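Local coordinates for protein K5 lyase (Enterobacteria phage k1-5, PDB 2X3H) that cleaves heparosan, the K5 capsular polysaccharide of Escherichia coli, by an eliminative lyase reaction, probably as part of a trimeric bacteriophage tail spike, at residues N212-V218 against Y236-V242; I186-N190 against L219-S223; G157-S161 against F175-K179; K150-Q156 against K179-F183. All blocks are in the same frame, centred on the assembly; numbering follows the deposited sequence.

Contact 1. Residues N212-V218 against Y236-V242; sequences NKAAGCV and YPQFGAV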
# COMPACT_ATOMS: atom_id res chain seq x y z
N ASN A 212 16.23 25.02 7.93
CA ASN A 212 17.07 25.00 6.73
C ASN A 212 18.54 24.66 6.99
O ASN A 212 19.36 24.73 6.07
CB ASN A 212 16.97 26.31 5.93
CG ASN A 212 15.56 26.60 5.44
OD1 ASN A 212 14.78 25.69 5.14
ND2 ASN A 212 15.21 27.89 5.34
N LYS A 213 18.89 24.29 8.22
CA LYS A 213 20.28 23.92 8.49
C LYS A 213 20.63 22.64 7.71
O LYS A 213 19.83 21.71 7.66
CB LYS A 213 20.55 23.75 9.99
CG LYS A 213 22.04 23.84 10.30
CD LYS A 213 22.42 23.36 11.69
CE LYS A 213 21.76 24.12 12.79
NZ LYS A 213 22.46 23.84 14.10
N ALA A 214 21.82 22.63 7.10
CA ALA A 214 22.24 21.56 6.18
C ALA A 214 22.75 20.32 6.90
O ALA A 214 23.97 20.05 6.92
CB ALA A 214 23.31 22.09 5.22
N ALA A 215 21.83 19.57 7.50
CA ALA A 215 22.18 18.33 8.17
C ALA A 215 21.04 17.33 8.01
O ALA A 215 19.89 17.71 7.82
CB ALA A 215 22.48 18.57 9.65
N GLY A 216 21.39 16.06 8.09
CA GLY A 216 20.42 14.98 8.10
C GLY A 216 21.00 13.75 8.75
O GLY A 216 22.18 13.73 9.15
N CYS A 217 20.20 12.70 8.84
CA CYS A 217 20.63 11.47 9.48
C CYS A 217 21.32 10.57 8.46
O CYS A 217 22.54 10.44 8.48
CB CYS A 217 19.44 10.76 10.13
SG CYS A 217 19.93 9.33 11.11
N VAL A 218 20.56 9.97 7.56
CA VAL A 218 21.14 9.09 6.54
C VAL A 218 21.03 9.78 5.20
O VAL A 218 19.96 10.25 4.85
CB VAL A 218 20.36 7.76 6.43
CG1 VAL A 218 20.86 6.88 5.26
CG2 VAL A 218 20.40 6.99 7.74
N TYR A 236 16.27 16.30 13.39
CA TYR A 236 17.14 16.72 12.28
C TYR A 236 16.50 17.83 11.44
O TYR A 236 15.28 17.89 11.30
CB TYR A 236 17.50 15.54 11.38
CG TYR A 236 18.54 14.59 11.95
CD1 TYR A 236 18.16 13.58 12.83
CD2 TYR A 236 19.88 14.67 11.59
CE1 TYR A 236 19.09 12.69 13.34
CE2 TYR A 236 20.83 13.77 12.10
CZ TYR A 236 20.42 12.79 12.97
OH TYR A 236 21.31 11.88 13.47
N PRO A 237 17.34 18.72 10.88
CA PRO A 237 16.82 19.83 10.09
C PRO A 237 16.57 19.52 8.61
O PRO A 237 15.81 18.59 8.31
CB PRO A 237 17.88 20.93 10.30
CG PRO A 237 19.14 20.17 10.47
CD PRO A 237 18.80 18.82 11.06
N GLN A 238 17.18 20.28 7.69
CA GLN A 238 16.74 20.26 6.29
C GLN A 238 16.62 18.87 5.67
O GLN A 238 15.63 18.56 4.99
CB GLN A 238 17.69 21.09 5.42
CG GLN A 238 17.37 21.03 3.93
CD GLN A 238 16.26 21.96 3.52
OE1 GLN A 238 16.32 22.54 2.43
NE2 GLN A 238 15.25 22.11 4.36
N PHE A 239 17.63 18.04 5.86
CA PHE A 239 17.67 16.76 5.14
C PHE A 239 17.06 15.59 5.89
O PHE A 239 17.05 14.45 5.39
CB PHE A 239 19.05 16.51 4.55
CG PHE A 239 19.49 17.62 3.65
CD1 PHE A 239 18.86 17.81 2.43
CD2 PHE A 239 20.47 18.52 4.04
CE1 PHE A 239 19.22 18.84 1.60
CE2 PHE A 239 20.84 19.56 3.20
CZ PHE A 239 20.21 19.72 1.98
N GLY A 240 16.55 15.86 7.08
CA GLY A 240 15.66 14.93 7.78
C GLY A 240 16.26 13.59 8.16
O GLY A 240 17.45 13.50 8.52
N ALA A 241 15.42 12.55 8.12
CA ALA A 241 15.81 11.21 8.53
C ALA A 241 16.54 10.45 7.42
O ALA A 241 17.56 9.82 7.67
CB ALA A 241 14.58 10.41 9.01
N VAL A 242 16.00 10.51 6.20
CA VAL A 242 16.62 9.86 5.05
C VAL A 242 16.56 10.77 3.84
O VAL A 242 15.47 11.16 3.41
CB VAL A 242 15.91 8.52 4.68
CG1 VAL A 242 16.53 7.93 3.40
CG2 VAL A 242 16.01 7.52 5.83
O HOH W 1 13.84 24.09 2.99
O HOH W 2 19.38 12.96 5.64
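Val218 N bonds to Ala241 O at 3.0 Å and Cys217 N to Gly240 O at 2.9 Å, setting Val218 in parallel beside Val242. The two segments belong to adjoining coils of a parallel beta-helix, and their corners, at Cys217 and Ala241, stack. Before the corner, the type I turn from Pro237 to Gly240 rests on two more backbone bonds, Gln238 N to Lys213 O and Phe239 N to Ala215 O. Lys213 O also accepts from Ala215 N across the inverse gamma turn centred on Ala214. Glycine suits position 216 because a CB there would run into Phe239 CB. Gly216 CA already lies 3.3 Å from Gly240 O; Gly240 itself has the positive phi that glycine tolerates best.

Tyr236 lays its ring under Cys217, whose CB stands 3.6 Å above the ring plane, toward the rim, in a CH-pi contact. With SG turned opposite the backbone N (chi1 -173°), the sulfur meets the ring obliquely, 4.6 Å from the Tyr236 centroid. The phenol OH is held by Ser184. Pro237, which has no N-H to satisfy, packs its CG 3.8 Å from Ala215 CB. Phe239 presents its edge to Ala215 N, while Gln238 CG covers one face of the ring. At the start of segment 212-218 a water donates to Asn212 OD1 and accepts from Gln238 NE2, each at 2.8 Å.

Contact 2. Residues I186-N190 against L219-S223; sequences IAYPN and LADSS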
# COMPACT_ATOMS: atom_id res chain seq x y z
N ILE A 186 26.61 8.90 5.60
CA ILE A 186 26.52 9.37 4.22
C ILE A 186 27.27 8.40 3.31
O ILE A 186 28.40 8.04 3.59
CB ILE A 186 27.08 10.82 4.05
CG1 ILE A 186 27.06 11.23 2.58
CG2 ILE A 186 28.50 10.93 4.61
CD1 ILE A 186 27.61 12.61 2.31
N ALA A 187 26.63 8.00 2.22
CA ALA A 187 27.29 7.23 1.18
C ALA A 187 27.27 8.03 -0.11
O ALA A 187 26.24 8.61 -0.47
CB ALA A 187 26.59 5.88 0.99
N TYR A 188 28.40 8.08 -0.81
CA TYR A 188 28.47 8.86 -2.06
C TYR A 188 29.45 8.23 -3.05
O TYR A 188 30.22 7.36 -2.70
CB TYR A 188 28.84 10.32 -1.78
CG TYR A 188 30.12 10.53 -0.98
CD1 TYR A 188 30.09 10.63 0.41
CD2 TYR A 188 31.35 10.64 -1.62
CE1 TYR A 188 31.25 10.83 1.15
CE2 TYR A 188 32.53 10.84 -0.89
CZ TYR A 188 32.47 10.94 0.50
OH TYR A 188 33.63 11.14 1.23
N PRO A 189 29.38 8.65 -4.32
CA PRO A 189 30.28 8.06 -5.33
C PRO A 189 31.72 8.50 -5.11
O PRO A 189 31.96 9.65 -4.77
CB PRO A 189 29.77 8.65 -6.65
CG PRO A 189 28.42 9.23 -6.35
CD PRO A 189 28.46 9.64 -4.91
N ASN A 190 32.67 7.59 -5.31
CA ASN A 190 34.09 7.92 -5.14
C ASN A 190 34.99 7.15 -6.11
O ASN A 190 35.90 6.44 -5.68
CB ASN A 190 34.50 7.67 -3.68
CG ASN A 190 35.89 8.20 -3.36
OD1 ASN A 190 36.34 9.18 -3.95
ND2 ASN A 190 36.55 7.58 -2.38
N LEU A 219 22.12 9.80 4.44
CA LEU A 219 22.10 10.32 3.08
C LEU A 219 22.69 9.29 2.13
O LEU A 219 23.83 8.84 2.33
CB LEU A 219 22.93 11.61 2.98
CG LEU A 219 23.31 12.01 1.54
CD1 LEU A 219 22.06 12.21 0.69
CD2 LEU A 219 24.16 13.27 1.55
N ALA A 220 21.90 8.88 1.12
CA ALA A 220 22.39 8.03 0.04
C ALA A 220 22.48 8.88 -1.22
O ALA A 220 21.46 9.15 -1.88
CB ALA A 220 21.48 6.82 -0.17
N ASP A 221 23.69 9.34 -1.54
CA ASP A 221 23.92 10.19 -2.70
C ASP A 221 24.25 9.32 -3.90
O ASP A 221 25.32 8.71 -3.95
CB ASP A 221 25.07 11.16 -2.42
CG ASP A 221 25.34 12.12 -3.58
OD1 ASP A 221 24.87 11.87 -4.70
OD2 ASP A 221 26.04 13.13 -3.36
N SER A 222 23.31 9.25 -4.84
CA SER A 222 23.54 8.58 -6.12
C SER A 222 23.76 7.06 -6.00
O SER A 222 24.41 6.45 -6.84
CB SER A 222 24.69 9.26 -6.88
OG SER A 222 24.39 10.64 -7.08
N SER A 223 23.21 6.44 -4.96
CA SER A 223 23.34 5.00 -4.83
C SER A 223 22.35 4.28 -5.75
O SER A 223 21.34 4.86 -6.18
CB SER A 223 23.08 4.56 -3.39
OG SER A 223 21.74 4.89 -3.02
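Ile186 and Leu219 both swing their main branch opposite the backbone N, Ile186 CG1 at chi1 176° and Leu219 CG at 163°, and the two side chains therefore lie side by side and point the same way. Ile186 then runs on straight to its tip, where CD1 meets Leu219 CD2 at 3.6 Å. The strands beneath are almost exactly parallel, their axes 4.9 Å apart. Ala187 carries the ladder: its N donates to Leu219 O at 2.9 Å, and its O accepts from Asp221 N, so one residue straddles Ala220 as parallel pairing requires. Ile186 CA adds a CA-H...O contact to the same Leu219 O.

These are neighbouring rungs of one parallel sheet of the beta-helix, with strands 160-163 and 242-245 flanking them. The small Ala187 and Ala220 occupy the other face of the sheet, where Ala187 touches Leu162 and Leu197.

Pro189, unable to donate a backbone hydrogen, follows the strand and sets its CD 3.4 Å from Asp221 O. Its CG rests 3.8 Å from Ser222 CB, while the CB atoms of Tyr188 and Asp221 pack together. Ser222 OG donates to Asp221 OD1 at 2.7 Å and is also bonded to Thr247 N. This chemistry implies a division of labour: backbone bonds and aliphatic carbons join the rungs, whereas the carboxylate is steadied by the hydroxyl of its own neighbour, with the Lys245 side chain packed against Asp221.

Contact 3. Residues G157-S161 against F175-K179; sequences GQQVS and FSNVK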
# COMPACT_ATOMS: atom_id res chain seq x y z
N GLY A 157 30.95 18.39 9.63
CA GLY A 157 31.54 17.06 9.75
C GLY A 157 30.52 15.94 9.57
O GLY A 157 29.41 16.04 10.10
N GLN A 158 30.91 14.91 8.82
CA GLN A 158 30.13 13.66 8.72
C GLN A 158 30.60 12.72 9.83
O GLN A 158 31.80 12.63 10.11
CB GLN A 158 30.36 12.91 7.39
CG GLN A 158 30.54 13.72 6.09
CD GLN A 158 29.48 14.77 5.84
OE1 GLN A 158 28.42 14.79 6.46
NE2 GLN A 158 29.77 15.66 4.89
N GLN A 159 29.67 11.96 10.41
CA GLN A 159 30.07 10.97 11.41
C GLN A 159 30.68 9.71 10.77
O GLN A 159 31.81 9.34 11.07
CB GLN A 159 28.92 10.61 12.35
CG GLN A 159 28.39 11.76 13.19
CD GLN A 159 27.34 11.30 14.19
OE1 GLN A 159 26.19 11.06 13.82
NE2 GLN A 159 27.73 11.19 15.45
N VAL A 160 29.92 9.06 9.89
CA VAL A 160 30.43 7.92 9.13
C VAL A 160 30.21 8.15 7.65
O VAL A 160 29.08 8.39 7.21
CB VAL A 160 29.73 6.60 9.53
CG1 VAL A 160 30.16 5.46 8.62
CG2 VAL A 160 30.03 6.24 10.97
N SER A 161 31.30 8.08 6.87
CA SER A 161 31.25 8.25 5.42
C SER A 161 31.61 6.94 4.72
O SER A 161 32.63 6.31 5.03
CB SER A 161 32.25 9.33 4.96
OG SER A 161 31.98 10.58 5.55
N PHE A 175 23.61 6.77 16.45
CA PHE A 175 24.40 7.99 16.29
C PHE A 175 23.97 8.99 17.35
O PHE A 175 22.79 9.35 17.42
CB PHE A 175 24.20 8.58 14.89
CG PHE A 175 24.79 7.71 13.79
CD1 PHE A 175 23.97 6.83 13.08
CD2 PHE A 175 26.14 7.76 13.49
CE1 PHE A 175 24.49 6.01 12.08
CE2 PHE A 175 26.68 6.95 12.49
CZ PHE A 175 25.86 6.07 11.78
N SER A 176 24.92 9.44 18.16
CA SER A 176 24.58 10.28 19.31
C SER A 176 25.30 11.63 19.29
O SER A 176 26.36 11.76 18.65
CB SER A 176 24.90 9.55 20.61
OG SER A 176 26.27 9.19 20.66
N ASN A 177 24.71 12.61 19.98
CA ASN A 177 25.26 13.95 20.13
C ASN A 177 25.53 14.60 18.77
O ASN A 177 26.53 15.28 18.57
CB ASN A 177 26.53 13.92 20.98
CG ASN A 177 26.77 15.23 21.71
OD1 ASN A 177 25.81 15.90 22.11
ND2 ASN A 177 28.04 15.59 21.89
N VAL A 178 24.62 14.38 17.83
CA VAL A 178 24.81 14.87 16.47
C VAL A 178 24.48 16.36 16.42
O VAL A 178 23.45 16.79 16.96
CB VAL A 178 23.88 14.12 15.49
CG1 VAL A 178 24.27 14.39 14.04
CG2 VAL A 178 23.92 12.64 15.78
N LYS A 179 25.36 17.14 15.78
CA LYS A 179 25.23 18.61 15.71
C LYS A 179 25.76 19.19 14.40
O LYS A 179 26.40 18.49 13.60
CB LYS A 179 26.01 19.27 16.87
CG LYS A 179 25.51 18.95 18.26
CD LYS A 179 26.39 19.61 19.33
CE LYS A 179 26.00 19.11 20.72
NZ LYS A 179 26.81 19.71 21.83
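Gln159 and Phe175 bury the most surface here, and they meet side chain to side chain, for their CA atoms are 8.1 Å apart and no hydrogen bond joins the two segments. Gln159 places CG beside its backbone N (chi1 -62°) and then extends, which carries the amide across to the far wall. There it slides past the aromatic side chain in the opposite direction, with the amide and ring planes 52° apart. OE1 approaches Phe175 CD2 obliquely at 3.3 Å and also touches Val178 CG2 at 3.4 Å. An amide oxygen so enclosed by carbon needs a polar partner, and it has one in Ser184 OG, which is hydrogen-bonded to it. Glutamine suits this place because it is long enough to reach the other segment and has a polar head to engage the serine.

Val160, next along the chain, crosses Phe175 at about a right angle. Its CG2 sits at the ring edge, in the ring plane, 3.7 Å from Phe175 CE2, so the flat phenylalanine is met from the side by a branched aliphatic group.

The same ring touches Val146 and Ile202, which come from strands in the coils before and after, and Val178 reaches Tyr206 and Tyr236. Two segments facing each other across the interior, with aromatic and aliphatic side chains packed against those of the coils before and after, are typical of the parallel beta-helix, a fold common to phage tail spikes and many polysaccharide lyases.

Contact 4. Residues K150-Q156 against K179-F183; sequences KATDTTQ and KGTGF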
# COMPACT_ATOMS: atom_id res chain seq x y z
N LYS A 150 31.28 17.95 18.54
CA LYS A 150 31.58 19.15 17.76
C LYS A 150 31.66 20.40 18.65
O LYS A 150 30.93 20.51 19.63
CB LYS A 150 30.53 19.34 16.66
CG LYS A 150 30.70 18.38 15.49
CD LYS A 150 29.65 18.60 14.41
CE LYS A 150 29.94 17.77 13.18
NZ LYS A 150 28.84 17.95 12.16
N ALA A 151 32.55 21.33 18.30
CA ALA A 151 32.70 22.58 19.06
C ALA A 151 31.46 23.49 19.05
O ALA A 151 31.14 24.13 20.05
CB ALA A 151 33.92 23.36 18.57
N THR A 152 30.78 23.58 17.90
CA THR A 152 29.67 24.51 17.77
C THR A 152 28.50 23.89 17.02
O THR A 152 28.66 22.86 16.35
CB THR A 152 30.07 25.78 16.98
OG1 THR A 152 30.04 25.50 15.57
CG2 THR A 152 31.46 26.27 17.36
N ASP A 153 27.35 24.55 17.11
CA ASP A 153 26.14 24.15 16.39
C ASP A 153 26.20 24.42 14.89
O ASP A 153 25.24 24.12 14.17
CB ASP A 153 24.91 24.86 16.99
CG ASP A 153 24.45 24.23 18.29
OD1 ASP A 153 24.47 22.98 18.40
OD2 ASP A 153 24.04 24.99 19.20
N THR A 154 27.32 24.97 14.41
CA THR A 154 27.51 25.18 12.97
C THR A 154 28.79 24.52 12.46
O THR A 154 29.24 24.80 11.35
CB THR A 154 27.51 26.68 12.58
OG1 THR A 154 28.53 27.38 13.31
CG2 THR A 154 26.15 27.30 12.89
N THR A 155 29.35 23.63 13.27
CA THR A 155 30.56 22.90 12.90
C THR A 155 30.27 21.83 11.85
O THR A 155 29.32 21.07 11.99
CB THR A 155 31.20 22.23 14.12
OG1 THR A 155 31.61 23.24 15.07
CG2 THR A 155 32.42 21.41 13.71
N GLN A 156 31.11 21.77 10.81
CA GLN A 156 30.94 20.81 9.70
C GLN A 156 31.63 19.48 9.96
O GLN A 156 32.76 19.42 10.44
CB GLN A 156 31.48 21.43 8.40
CG GLN A 156 31.59 20.48 7.22
CD GLN A 156 30.24 20.03 6.68
OE1 GLN A 156 29.28 20.81 6.62
NE2 GLN A 156 30.15 18.77 6.26
N LYS A 179 25.36 17.14 15.78
CA LYS A 179 25.23 18.61 15.71
C LYS A 179 25.76 19.19 14.40
O LYS A 179 26.40 18.49 13.60
CB LYS A 179 26.01 19.27 16.87
CG LYS A 179 25.51 18.95 18.26
CD LYS A 179 26.39 19.61 19.33
CE LYS A 179 26.00 19.11 20.72
NZ LYS A 179 26.81 19.71 21.83
N GLY A 180 25.53 20.50 14.21
CA GLY A 180 26.15 21.24 13.12
C GLY A 180 25.69 20.80 11.75
O GLY A 180 24.56 20.32 11.59
N THR A 181 26.56 20.98 10.77
CA THR A 181 26.24 20.61 9.41
C THR A 181 26.94 19.32 9.02
O THR A 181 28.04 19.01 9.51
CB THR A 181 26.57 21.74 8.43
OG1 THR A 181 27.96 22.06 8.51
CG2 THR A 181 25.75 22.98 8.78
N GLY A 182 26.29 18.57 8.13
CA GLY A 182 26.75 17.26 7.72
C GLY A 182 25.73 16.21 8.10
O GLY A 182 24.61 16.53 8.52
N PHE A 183 26.14 14.95 7.98
CA PHE A 183 25.25 13.80 8.15
C PHE A 183 25.81 12.76 9.11
O PHE A 183 27.03 12.62 9.27
CB PHE A 183 25.01 13.15 6.79
CG PHE A 183 24.32 14.06 5.82
CD1 PHE A 183 22.94 13.99 5.66
CD2 PHE A 183 25.03 15.00 5.09
CE1 PHE A 183 22.28 14.84 4.79
CE2 PHE A 183 24.37 15.85 4.21
CZ PHE A 183 23.00 15.77 4.06
O HOH W 3 29.36 18.61 21.16
O HOH W 4 23.64 21.76 16.06
O HOH W 5 29.10 24.65 8.70
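The carbonyl plane of Thr155 is approached from opposite faces, by Thr181 N on one and Lys150 NZ on the other. Thr181 N stands 3.0 Å from Thr155 O, well above the plane. The amide of Gln156 is likewise met from above its plane: Thr181 OG1 donates to Gln156 OE1 at 2.6 Å, and the two side chains cross at about a right angle. OG1 lies between the backbone N and the carbonyl carbon (chi1 59°), where it also takes a proton from a water that donates to Thr154 O as well.

Lys150 runs out fully extended, which brings NZ to Lys179 O at 2.9 Å. It bonds to Thr155 O and Gly157 O too, and weakly to Thr181 O, so several main-chain oxygens gather at the ammonium group and would probably stabilise its charge. In this way a loop between two beta-helix strands is fastened to the next coil.

Thr152 begins a type I turn ending at Thr155, and its OG1 accepts from Thr154 N in an ST turn. The turn sets Asp153 O 3.2 Å from Gly180 CA, a CA-H...O contact. A CB at Gly180 would collide with Thr155 O, and its phi is positive, so glycine fits on both counts. A further water accepts from Lys179 NZ and donates to Lys150 O.

Overall arrangement
The four contacts follow the beta-helix through successive coils. Contacts 3 and 4, with centres about 9 Å apart, share Lys179 and are tied by Lys150 NZ to Gly157 O and by Phe183 N to Gln158 OE1. Contact 1 lies about 12 Å from each, centre to centre: Lys213 NZ reaches Asp153 O of contact 4 at 2.8 Å, strands 182-183 and 215-216 pair, and Tyr236 OH packs on Val178 of contact 3. Contact 2 continues directly from contact 1 beyond the corner at Cys217, about 15 Å away between centres, while Ile186 N to Val160 O joins it to contact 3 within one parallel sheet.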